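Local coordinates for uncharacterized protein (Thermus thermophilus, PDB 2DBS) that is of unknown function but belongs to a family of uncharacterised proteins and forms a two-chain assembly with a small mixed alpha/beta fold, at residues V14-Q17 and Y18-E21; L49-A52 and M53-P56; R26-P29 and P30-L34. All coordinates share one frame; numbering follows the deposited sequence.

Overall arrangement
The three contacts are all local, and they lie in series along the chain. Interaction 1 is the last turns of helix 8-20 and is partly buried. Interactions 2 and 3 are surface contacts. Interactions 1 and 2 both lie near the C-terminal end of a helix, held by backbone hydrogen bonds, and they lie on opposite sides of the chain's centre, about 24 Å apart between centres. Interaction 3 has no hydrogen bond between its segments and relies on proline, leucine and aromatic packing. It touches interaction 1 through Leu28 of the loop on Leu19 and Leu34 of the strand on Leu15. Its link to interaction 2 is slighter, Arg33 against Pro56.

Interaction 1: V14-Q17 and Y18-E21; sequences VLMQ and YLLE
Leu15 and Leu19 are joined by a backbone hydrogen bond one helical turn apart. Leu19 N reaches Leu15 O at 2.9 Å, and the N-H...O angle is 165°. The donor lies in the plane of the carbonyl. Leu20 N to Met16 O is shorter, 2.7 Å, but its donor is tilted from that plane. Tyr18 N is held less firmly. It makes two weak bonds, to Val14 O at 3.5 Å and to Leu15 O.

The Tyr18 ring uses its edge. Its CD2 lies 3.2 Å from Val14 O, which sits in the ring plane. The valine and tyrosine side chains run alongside each other, with Val14 CG1 4.1 Å from Tyr18 CE2. Pro73 of strand 72-79 touches both residues, and Val85 of the second subunit packs on the tyrosine. With an alanine here in place of the ring, Val14 CG1 and Val85 of the second subunit are likely to lose their aromatic partner, and a gap to open beside Pro73.

The other apolar contacts follow the helix. Leu15 and Leu19 point the same way, with Leu15 CD1 3.8 Å from Leu19 CD2. Met16, a selenomethionine, has CG anti to its backbone N (chi1 -169°) and then bends at chi2 (50°). This fold-back carries its end across Leu19 at about a right angle. Its CE is 3.3 Å from Leu19 CB, a tight contact. Its SE lies 3.5 Å from Leu20 CG.

Leu15 turns inward to Leu34, Leu36, Ala66, Phe68 and Leu76 of the sheet, while Leu19 meets Leu24, Leu25 and Leu28. The arrangement is that of an alpha-helix near its C-terminal end, with i to i+4 hydrogen bonds, Leu15 packed on the beta-sheet and Leu19 on the loop that follows.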
ATOM      1  N   VAL B  14      -4.285  -8.377  15.163  1.00 39.93           N
ATOM      2  CA  VAL B  14      -3.039  -7.723  15.573  1.00 36.78           C
ATOM      3  C   VAL B  14      -3.078  -6.236  15.270  1.00 35.71           C
ATOM      4  O   VAL B  14      -2.495  -5.433  16.001  1.00 33.82           O
ATOM      5  CB  VAL B  14      -1.820  -8.335  14.868  1.00 35.98           C
ATOM      6  CG1 VAL B  14      -0.535  -7.731  15.450  1.00 37.42           C
ATOM      7  CG2 VAL B  14      -1.841  -9.844  15.019  1.00 33.04           C
ATOM      8  N   LEU B  15      -3.777  -5.879  14.194  1.00 35.85           N
ATOM      9  CA  LEU B  15      -3.908  -4.483  13.789  1.00 35.91           C
ATOM     10  C   LEU B  15      -4.703  -3.680  14.808  1.00 36.60           C
ATOM     11  O   LEU B  15      -4.293  -2.591  15.189  1.00 35.20           O
ATOM     12  CB  LEU B  15      -4.580  -4.384  12.421  1.00 35.03           C
ATOM     13  CG  LEU B  15      -4.775  -2.970  11.881  1.00 35.77           C
ATOM     14  CD1 LEU B  15      -3.449  -2.320  11.498  1.00 36.03           C
ATOM     15  CD2 LEU B  15      -5.657  -3.052  10.674  1.00 37.36           C
HETATM   16  N   MSE B  16      -5.835  -4.211  15.260  1.00 39.43           N
HETATM   17  CA  MSE B  16      -6.633  -3.476  16.236  1.00 41.84           C
HETATM   18  C   MSE B  16      -5.961  -3.321  17.602  1.00 41.01           C
HETATM   19  O   MSE B  16      -6.195  -2.327  18.290  1.00 40.06           O
HETATM   20  CB  MSE B  16      -8.034  -4.089  16.407  1.00 46.60           C
HETATM   21  CG  MSE B  16      -8.995  -3.185  17.231  1.00 51.48           C
HETATM   22 SE   MSE B  16      -9.152  -1.236  16.670  1.00 59.53          SE
HETATM   23  CE  MSE B  16      -8.557  -1.386  14.816  1.00 57.18           C
ATOM     24  N   GLN B  17      -5.134  -4.285  17.999  1.00 39.93           N
ATOM     25  CA  GLN B  17      -4.424  -4.167  19.272  1.00 40.48           C
ATOM     26  C   GLN B  17      -3.577  -2.899  19.224  1.00 39.32           C
ATOM     27  O   GLN B  17      -3.476  -2.167  20.210  1.00 39.47           O
ATOM     28  CB  GLN B  17      -3.550  -5.400  19.512  1.00 41.56           C
ATOM     29  CG  GLN B  17      -4.387  -6.666  19.633  1.00 44.69           C
ATOM     30  CD  GLN B  17      -3.577  -7.879  20.011  1.00 46.60           C
ATOM     31  OE1 GLN B  17      -2.817  -7.835  20.976  1.00 49.85           O
ATOM     32  NE2 GLN B  17      -3.743  -8.977  19.266  1.00 45.33           N
ATOM     33  N   TYR B  18      -2.993  -2.643  18.054  1.00 38.55           N
ATOM     34  CA  TYR B  18      -2.173  -1.457  17.816  1.00 37.45           C
ATOM     35  C   TYR B  18      -3.045  -0.211  17.729  1.00 38.89           C
ATOM     36  O   TYR B  18      -2.762   0.801  18.354  1.00 39.06           O
ATOM     37  CB  TYR B  18      -1.396  -1.615  16.514  1.00 36.45           C
ATOM     38  CG  TYR B  18      -0.038  -2.265  16.657  1.00 34.00           C
ATOM     39  CD1 TYR B  18       1.091  -1.500  16.954  1.00 32.36           C
ATOM     40  CD2 TYR B  18       0.127  -3.640  16.471  1.00 31.39           C
ATOM     41  CE1 TYR B  18       2.359  -2.098  17.054  1.00 30.75           C
ATOM     42  CE2 TYR B  18       1.386  -4.235  16.574  1.00 29.37           C
ATOM     43  CZ  TYR B  18       2.494  -3.459  16.864  1.00 27.83           C
ATOM     44  OH  TYR B  18       3.736  -4.033  16.970  1.00 28.37           O
ATOM     45  N   LEU B  19      -4.108  -0.283  16.944  1.00 40.17           N
ATOM     46  CA  LEU B  19      -4.992   0.861  16.812  1.00 43.08           C
ATOM     47  C   LEU B  19      -5.531   1.268  18.176  1.00 43.17           C
ATOM     48  O   LEU B  19      -5.659   2.457  18.478  1.00 43.97           O
ATOM     49  CB  LEU B  19      -6.132   0.529  15.851  1.00 44.90           C
ATOM     50  CG  LEU B  19      -5.794   0.830  14.388  1.00 45.62           C
ATOM     51  CD1 LEU B  19      -5.864   2.327  14.196  1.00 47.64           C
ATOM     52  CD2 LEU B  19      -4.400   0.318  14.018  1.00 45.58           C
ATOM     53  N   LEU B  20      -5.825   0.275  19.002  1.00 42.82           N
ATOM     54  CA  LEU B  20      -6.329   0.536  20.334  1.00 44.01           C
ATOM     55  C   LEU B  20      -5.211   0.784  21.348  1.00 46.63           C
ATOM     56  O   LEU B  20      -4.892   1.944  21.667  1.00 48.02           O
ATOM     57  CB  LEU B  20      -7.199  -0.626  20.805  1.00 40.88           C
ATOM     58  CG  LEU B  20      -8.519  -0.752  20.062  1.00 39.19           C
ATOM     59  CD1 LEU B  20      -9.220  -1.983  20.548  1.00 37.51           C
ATOM     60  CD2 LEU B  20      -9.380   0.500  20.266  1.00 38.74           C
ATOM     61  N   GLU B  21      -4.604  -0.291  21.850  1.00 48.21           N
ATOM     62  CA  GLU B  21      -3.539  -0.156  22.845  1.00 49.16           C
ATOM     63  C   GLU B  21      -2.237   0.465  22.312  1.00 49.50           C
ATOM     64  O   GLU B  21      -1.127   0.097  22.704  1.00 50.78           O
ATOM     65  CB  GLU B  21      -3.290  -1.512  23.520  1.00 48.16           C
ATOM     66  CG  GLU B  21      -4.462  -1.932  24.381  1.00 48.37           C
ATOM     67  CD  GLU B  21      -4.122  -3.011  25.373  1.00 50.22           C
ATOM     68  OE1 GLU B  21      -3.802  -4.141  24.941  1.00 51.16           O
ATOM     69  OE2 GLU B  21      -4.180  -2.722  26.592  1.00 52.10           O
TER

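Interaction 2: L49-A52 and M53-P56; sequences LAWA and MEAP
Ala50 O accepts a straight hydrogen bond from Glu54 N, 2.9 Å long with an N-H...O angle of 167°. The donor lies nearly along the C=O axis. Met53 N binds Leu49 O, also at 2.9 Å, but at a more bent angle, and makes a weak second bond to Ala50 O. These bonds close the last turn of the helix, and Glu54 is the first residue to leave helical angles. Beyond it, Pro56 CA makes a C-H...O contact of 3.2 Å to Ala52 O.

The Glu54 chain, extended beyond CG, runs beside the Trp51 indole and points the same way. Glu54 OE1 lies 3.1 Å from Trp51 CD1, at the edge of the ring. The two flat groups are turned 45° apart. The glutamate CG sits between its backbone N and carbonyl carbon (chi1 70°), which sends the chain back over Ala50 O.

Apolar contact is slight. Leu49 CG and Met53 CG are 4.2 Å apart, and Met53 is a selenomethionine. Arg75 of the second subunit packs on both residues. The contact closes helix 42-53, which follows strand 33-38, and starts the loop into strand 63-69, so it belongs to a beta-alpha-beta crossover between parallel neighbouring strands.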
ATOM      1  N   LEU B  49      -5.609  -8.007  -2.007  1.00 44.08           N
ATOM      2  CA  LEU B  49      -5.775  -6.994  -3.061  1.00 44.32           C
ATOM      3  C   LEU B  49      -6.897  -7.416  -4.008  1.00 44.90           C
ATOM      4  O   LEU B  49      -7.603  -6.577  -4.554  1.00 43.90           O
ATOM      5  CB  LEU B  49      -4.470  -6.760  -3.860  1.00 43.54           C
ATOM      6  CG  LEU B  49      -4.469  -5.534  -4.816  1.00 43.48           C
ATOM      7  CD1 LEU B  49      -4.565  -4.243  -4.013  1.00 42.52           C
ATOM      8  CD2 LEU B  49      -3.210  -5.506  -5.687  1.00 41.68           C
ATOM      9  N   ALA B  50      -7.062  -8.723  -4.196  1.00 46.61           N
ATOM     10  CA  ALA B  50      -8.120  -9.238  -5.048  1.00 47.99           C
ATOM     11  C   ALA B  50      -9.451  -8.740  -4.501  1.00 49.97           C
ATOM     12  O   ALA B  50     -10.267  -8.172  -5.226  1.00 50.57           O
ATOM     13  CB  ALA B  50      -8.097 -10.749  -5.042  1.00 47.18           C
ATOM     14  N   TRP B  51      -9.669  -8.916  -3.205  1.00 51.68           N
ATOM     15  CA  TRP B  51     -10.936  -8.493  -2.645  1.00 52.93           C
ATOM     16  C   TRP B  51     -11.128  -6.982  -2.653  1.00 53.79           C
ATOM     17  O   TRP B  51     -12.261  -6.492  -2.694  1.00 53.11           O
ATOM     18  CB  TRP B  51     -11.090  -9.139  -1.273  1.00 54.30           C
ATOM     19  CG  TRP B  51     -10.847 -10.603  -1.452  1.00 57.55           C
ATOM     20  CD1 TRP B  51     -11.173 -11.338  -2.553  1.00 58.82           C
ATOM     21  CD2 TRP B  51     -10.110 -11.481  -0.595  1.00 59.01           C
ATOM     22  NE1 TRP B  51     -10.683 -12.609  -2.441  1.00 59.43           N
ATOM     23  CE2 TRP B  51     -10.037 -12.731  -1.243  1.00 58.89           C
ATOM     24  CE3 TRP B  51      -9.528 -11.343   0.671  1.00 60.80           C
ATOM     25  CZ2 TRP B  51      -9.371 -13.823  -0.692  1.00 59.91           C
ATOM     26  CZ3 TRP B  51      -8.864 -12.437   1.223  1.00 60.78           C
ATOM     27  CH2 TRP B  51      -8.805 -13.663   0.546  1.00 60.53           C
ATOM     28  N   ALA B  52     -10.024  -6.241  -2.667  1.00 54.82           N
ATOM     29  CA  ALA B  52     -10.102  -4.786  -2.705  1.00 55.95           C
ATOM     30  C   ALA B  52     -10.427  -4.344  -4.131  1.00 56.87           C
ATOM     31  O   ALA B  52     -10.993  -3.270  -4.347  1.00 57.14           O
ATOM     32  CB  ALA B  52      -8.787  -4.178  -2.255  1.00 55.19           C
HETATM   33  N   MSE B  53     -10.063  -5.183  -5.104  1.00 57.55           N
HETATM   34  CA  MSE B  53     -10.317  -4.901  -6.520  1.00 57.36           C
HETATM   35  C   MSE B  53     -11.718  -5.314  -6.964  1.00 57.94           C
HETATM   36  O   MSE B  53     -12.465  -4.495  -7.496  1.00 58.58           O
HETATM   37  CB  MSE B  53      -9.324  -5.635  -7.417  1.00 57.93           C
HETATM   38  CG  MSE B  53      -7.861  -5.264  -7.253  1.00 58.61           C
HETATM   39 SE   MSE B  53      -6.747  -6.223  -8.535  1.00 58.29          SE
HETATM   40  CE  MSE B  53      -6.851  -4.989 -10.013  1.00 58.03           C
ATOM     41  N   GLU B  54     -12.062  -6.589  -6.778  1.00 57.95           N
ATOM     42  CA  GLU B  54     -13.383  -7.096  -7.168  1.00 57.89           C
ATOM     43  C   GLU B  54     -14.389  -6.660  -6.122  1.00 58.87           C
ATOM     44  O   GLU B  54     -15.367  -7.349  -5.852  1.00 58.19           O
ATOM     45  CB  GLU B  54     -13.372  -8.621  -7.264  1.00 56.30           C
ATOM     46  CG  GLU B  54     -13.254  -9.341  -5.936  1.00 53.52           C
ATOM     47  CD  GLU B  54     -12.713 -10.744  -6.105  1.00 53.56           C
ATOM     48  OE1 GLU B  54     -12.791 -11.539  -5.148  1.00 52.45           O
ATOM     49  OE2 GLU B  54     -12.194 -11.048  -7.201  1.00 53.30           O
ATOM     50  N   ALA B  55     -14.103  -5.497  -5.545  1.00 60.72           N
ATOM     51  CA  ALA B  55     -14.895  -4.859  -4.506  1.00 61.53           C
ATOM     52  C   ALA B  55     -14.113  -3.606  -4.121  1.00 62.79           C
ATOM     53  O   ALA B  55     -13.381  -3.615  -3.125  1.00 63.36           O
ATOM     54  CB  ALA B  55     -15.025  -5.786  -3.299  1.00 60.59           C
ATOM     55  N   PRO B  56     -14.223  -2.525  -4.929  1.00 63.69           N
ATOM     56  CA  PRO B  56     -13.521  -1.257  -4.665  1.00 64.40           C
ATOM     57  C   PRO B  56     -14.090  -0.474  -3.474  1.00 64.93           C
ATOM     58  O   PRO B  56     -13.530  -0.505  -2.370  1.00 65.15           O
ATOM     59  CB  PRO B  56     -13.670  -0.499  -5.985  1.00 64.18           C
ATOM     60  CG  PRO B  56     -14.981  -0.988  -6.505  1.00 63.62           C
ATOM     61  CD  PRO B  56     -14.896  -2.476  -6.241  1.00 63.13           C
TER

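Interaction 3: R26-P29 and P30-L34; sequences RELP and PTYRL
Leu28 and Tyr32 meet in a CH-pi contact, within the turn that leads from the end of helix 8-20 into strand 33-38. That strand is an outer one of the mixed sheet within this chain. Leu28 CD2 is the bump, and one face of the tyrosine ring receives it. The methyl stands 4.2 Å from the ring centroid and only 11° off the ring normal, so it is almost centred. Leu28 CD1 reaches further along the same face to the phenol end, 3.7 Å from Tyr32 CZ and 3.5 Å from Tyr32 OH. The two methyls lie over one face, CD2 at the centre and CD1 toward the hydroxyl.

Pro29 stands on the same side, just outside the ring's outline beside CD1. Its CD is 3.9 Å from Tyr32 CD1, and the two side chains cross at about a right angle. Leu28 fills the face and Pro29 borders the flank at CD1. Tyr32 reaches these two residues because its CG lies between the backbone N and the carbonyl carbon (chi1 63°), which turns the ring back over the bend.

Pro29 and Pro30 follow each other, and the peptide link itself keeps Pro29 CB close to Pro30 CD (3.5 Å). Their rings restrict the backbone just where it changes direction. No hydrogen bond links 26-29 to 30-34, so shape carries the contact. Val64 of strand 63-69 touches Leu28, Pro29 and Tyr32. Further on, Thr31 OG1 is hydrogen-bonded to Gly60 O, tying the turn to the loop before that strand.

At the ring's edge, Pro29 O lies near the ring plane, 3.0 Å from Tyr32 CD1 and 3.4 Å from Tyr32 CE1.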
ATOM      1  N   ARG B  26      -7.150   7.245  16.389  1.00 48.58           N
ATOM      2  CA  ARG B  26      -7.278   8.666  16.143  1.00 48.56           C
ATOM      3  C   ARG B  26      -7.075   9.081  14.696  1.00 47.64           C
ATOM      4  O   ARG B  26      -7.813   9.906  14.193  1.00 47.61           O
ATOM      5  CB  ARG B  26      -6.321   9.454  17.042  1.00 50.81           C
ATOM      6  CG  ARG B  26      -4.862   9.036  16.961  1.00 53.38           C
ATOM      7  CD  ARG B  26      -4.001   9.994  17.759  1.00 54.38           C
ATOM      8  NE  ARG B  26      -2.604   9.578  17.815  1.00 57.31           N
ATOM      9  CZ  ARG B  26      -1.742   9.655  16.804  1.00 58.20           C
ATOM     10  NH1 ARG B  26      -2.123  10.137  15.630  1.00 60.05           N
ATOM     11  NH2 ARG B  26      -0.484   9.263  16.977  1.00 59.21           N
ATOM     12  N   GLU B  27      -6.100   8.510  14.009  1.00 48.79           N
ATOM     13  CA  GLU B  27      -5.862   8.918  12.629  1.00 49.62           C
ATOM     14  C   GLU B  27      -6.666   8.187  11.544  1.00 49.26           C
ATOM     15  O   GLU B  27      -6.574   8.515  10.356  1.00 49.15           O
ATOM     16  CB  GLU B  27      -4.358   8.863  12.336  1.00 51.31           C
ATOM     17  CG  GLU B  27      -3.606  10.041  12.955  1.00 51.47           C
ATOM     18  CD  GLU B  27      -2.116  10.015  12.673  1.00 53.33           C
ATOM     19  OE1 GLU B  27      -1.407   9.153  13.248  1.00 52.97           O
ATOM     20  OE2 GLU B  27      -1.657  10.860  11.871  1.00 52.92           O
ATOM     21  N   LEU B  28      -7.472   7.216  11.961  1.00 47.75           N
ATOM     22  CA  LEU B  28      -8.305   6.462  11.034  1.00 46.55           C
ATOM     23  C   LEU B  28      -9.622   7.186  10.843  1.00 46.10           C
ATOM     24  O   LEU B  28     -10.089   7.869  11.750  1.00 45.76           O
ATOM     25  CB  LEU B  28      -8.611   5.068  11.595  1.00 46.05           C
ATOM     26  CG  LEU B  28      -7.707   3.893  11.233  1.00 44.80           C
ATOM     27  CD1 LEU B  28      -8.208   2.639  11.916  1.00 42.59           C
ATOM     28  CD2 LEU B  28      -7.702   3.711   9.728  1.00 44.97           C
ATOM     29  N   PRO B  29     -10.241   7.041   9.657  1.00 46.72           N
ATOM     30  CA  PRO B  29     -11.534   7.675   9.331  1.00 46.10           C
ATOM     31  C   PRO B  29     -12.683   6.970  10.094  1.00 45.60           C
ATOM     32  O   PRO B  29     -12.567   5.789  10.446  1.00 44.26           O
ATOM     33  CB  PRO B  29     -11.657   7.474   7.817  1.00 45.67           C
ATOM     34  CG  PRO B  29     -10.235   7.228   7.361  1.00 47.25           C
ATOM     35  CD  PRO B  29      -9.658   6.397   8.468  1.00 46.53           C
ATOM     36  N   PRO B  30     -13.814   7.674  10.330  1.00 45.76           N
ATOM     37  CA  PRO B  30     -14.930   7.048  11.055  1.00 44.47           C
ATOM     38  C   PRO B  30     -15.364   5.798  10.311  1.00 43.40           C
ATOM     39  O   PRO B  30     -15.552   4.742  10.906  1.00 43.08           O
ATOM     40  CB  PRO B  30     -16.005   8.118  11.019  1.00 45.19           C
ATOM     41  CG  PRO B  30     -15.822   8.692   9.647  1.00 45.95           C
ATOM     42  CD  PRO B  30     -14.295   8.856   9.582  1.00 46.79           C
ATOM     43  N   THR B  31     -15.520   5.941   8.998  1.00 41.78           N
ATOM     44  CA  THR B  31     -15.922   4.840   8.136  1.00 40.24           C
ATOM     45  C   THR B  31     -14.806   4.605   7.114  1.00 39.38           C
ATOM     46  O   THR B  31     -14.302   5.555   6.521  1.00 39.57           O
ATOM     47  CB  THR B  31     -17.264   5.168   7.404  1.00 38.98           C
ATOM     48  OG1 THR B  31     -17.104   6.342   6.606  1.00 39.81           O
ATOM     49  CG2 THR B  31     -18.368   5.429   8.402  1.00 36.87           C
ATOM     50  N   TYR B  32     -14.412   3.346   6.932  1.00 38.69           N
ATOM     51  CA  TYR B  32     -13.363   2.970   5.969  1.00 37.82           C
ATOM     52  C   TYR B  32     -13.350   1.461   5.690  1.00 37.40           C
ATOM     53  O   TYR B  32     -13.972   0.663   6.406  1.00 36.27           O
ATOM     54  CB  TYR B  32     -11.969   3.378   6.475  1.00 37.02           C
ATOM     55  CG  TYR B  32     -11.600   2.671   7.753  1.00 35.86           C
ATOM     56  CD1 TYR B  32     -11.847   3.264   8.991  1.00 34.74           C
ATOM     57  CD2 TYR B  32     -11.123   1.358   7.732  1.00 34.34           C
ATOM     58  CE1 TYR B  32     -11.640   2.563  10.183  1.00 34.37           C
ATOM     59  CE2 TYR B  32     -10.915   0.647   8.915  1.00 33.94           C
ATOM     60  CZ  TYR B  32     -11.178   1.255  10.140  1.00 33.51           C
ATOM     61  OH  TYR B  32     -11.006   0.560  11.323  1.00 33.09           O
ATOM     62  N   ARG B  33     -12.623   1.090   4.637  1.00 38.64           N
ATOM     63  CA  ARG B  33     -12.463  -0.309   4.224  1.00 39.70           C
ATOM     64  C   ARG B  33     -10.982  -0.629   4.397  1.00 38.56           C
ATOM     65  O   ARG B  33     -10.128  -0.051   3.739  1.00 37.67           O
ATOM     66  CB  ARG B  33     -12.877  -0.519   2.756  1.00 41.45           C
ATOM     67  CG  ARG B  33     -14.305  -0.076   2.448  1.00 45.44           C
ATOM     68  CD  ARG B  33     -14.932  -0.861   1.306  1.00 47.69           C
ATOM     69  NE  ARG B  33     -16.358  -0.550   1.126  1.00 49.71           N
ATOM     70  CZ  ARG B  33     -17.341  -0.940   1.940  1.00 50.45           C
ATOM     71  NH1 ARG B  33     -17.076  -1.672   3.022  1.00 51.55           N
ATOM     72  NH2 ARG B  33     -18.596  -0.602   1.667  1.00 49.99           N
ATOM     73  N   LEU B  34     -10.693  -1.552   5.298  1.00 38.12           N
ATOM     74  CA  LEU B  34      -9.335  -1.923   5.598  1.00 38.63           C
ATOM     75  C   LEU B  34      -8.723  -2.948   4.654  1.00 39.01           C
ATOM     76  O   LEU B  34      -9.219  -4.061   4.528  1.00 39.81           O
ATOM     77  CB  LEU B  34      -9.275  -2.467   7.013  1.00 38.55           C
ATOM     78  CG  LEU B  34      -7.896  -2.919   7.457  1.00 39.16           C
ATOM     79  CD1 LEU B  34      -7.147  -1.712   7.995  1.00 38.98           C
ATOM     80  CD2 LEU B  34      -8.033  -4.008   8.517  1.00 38.58           C
TER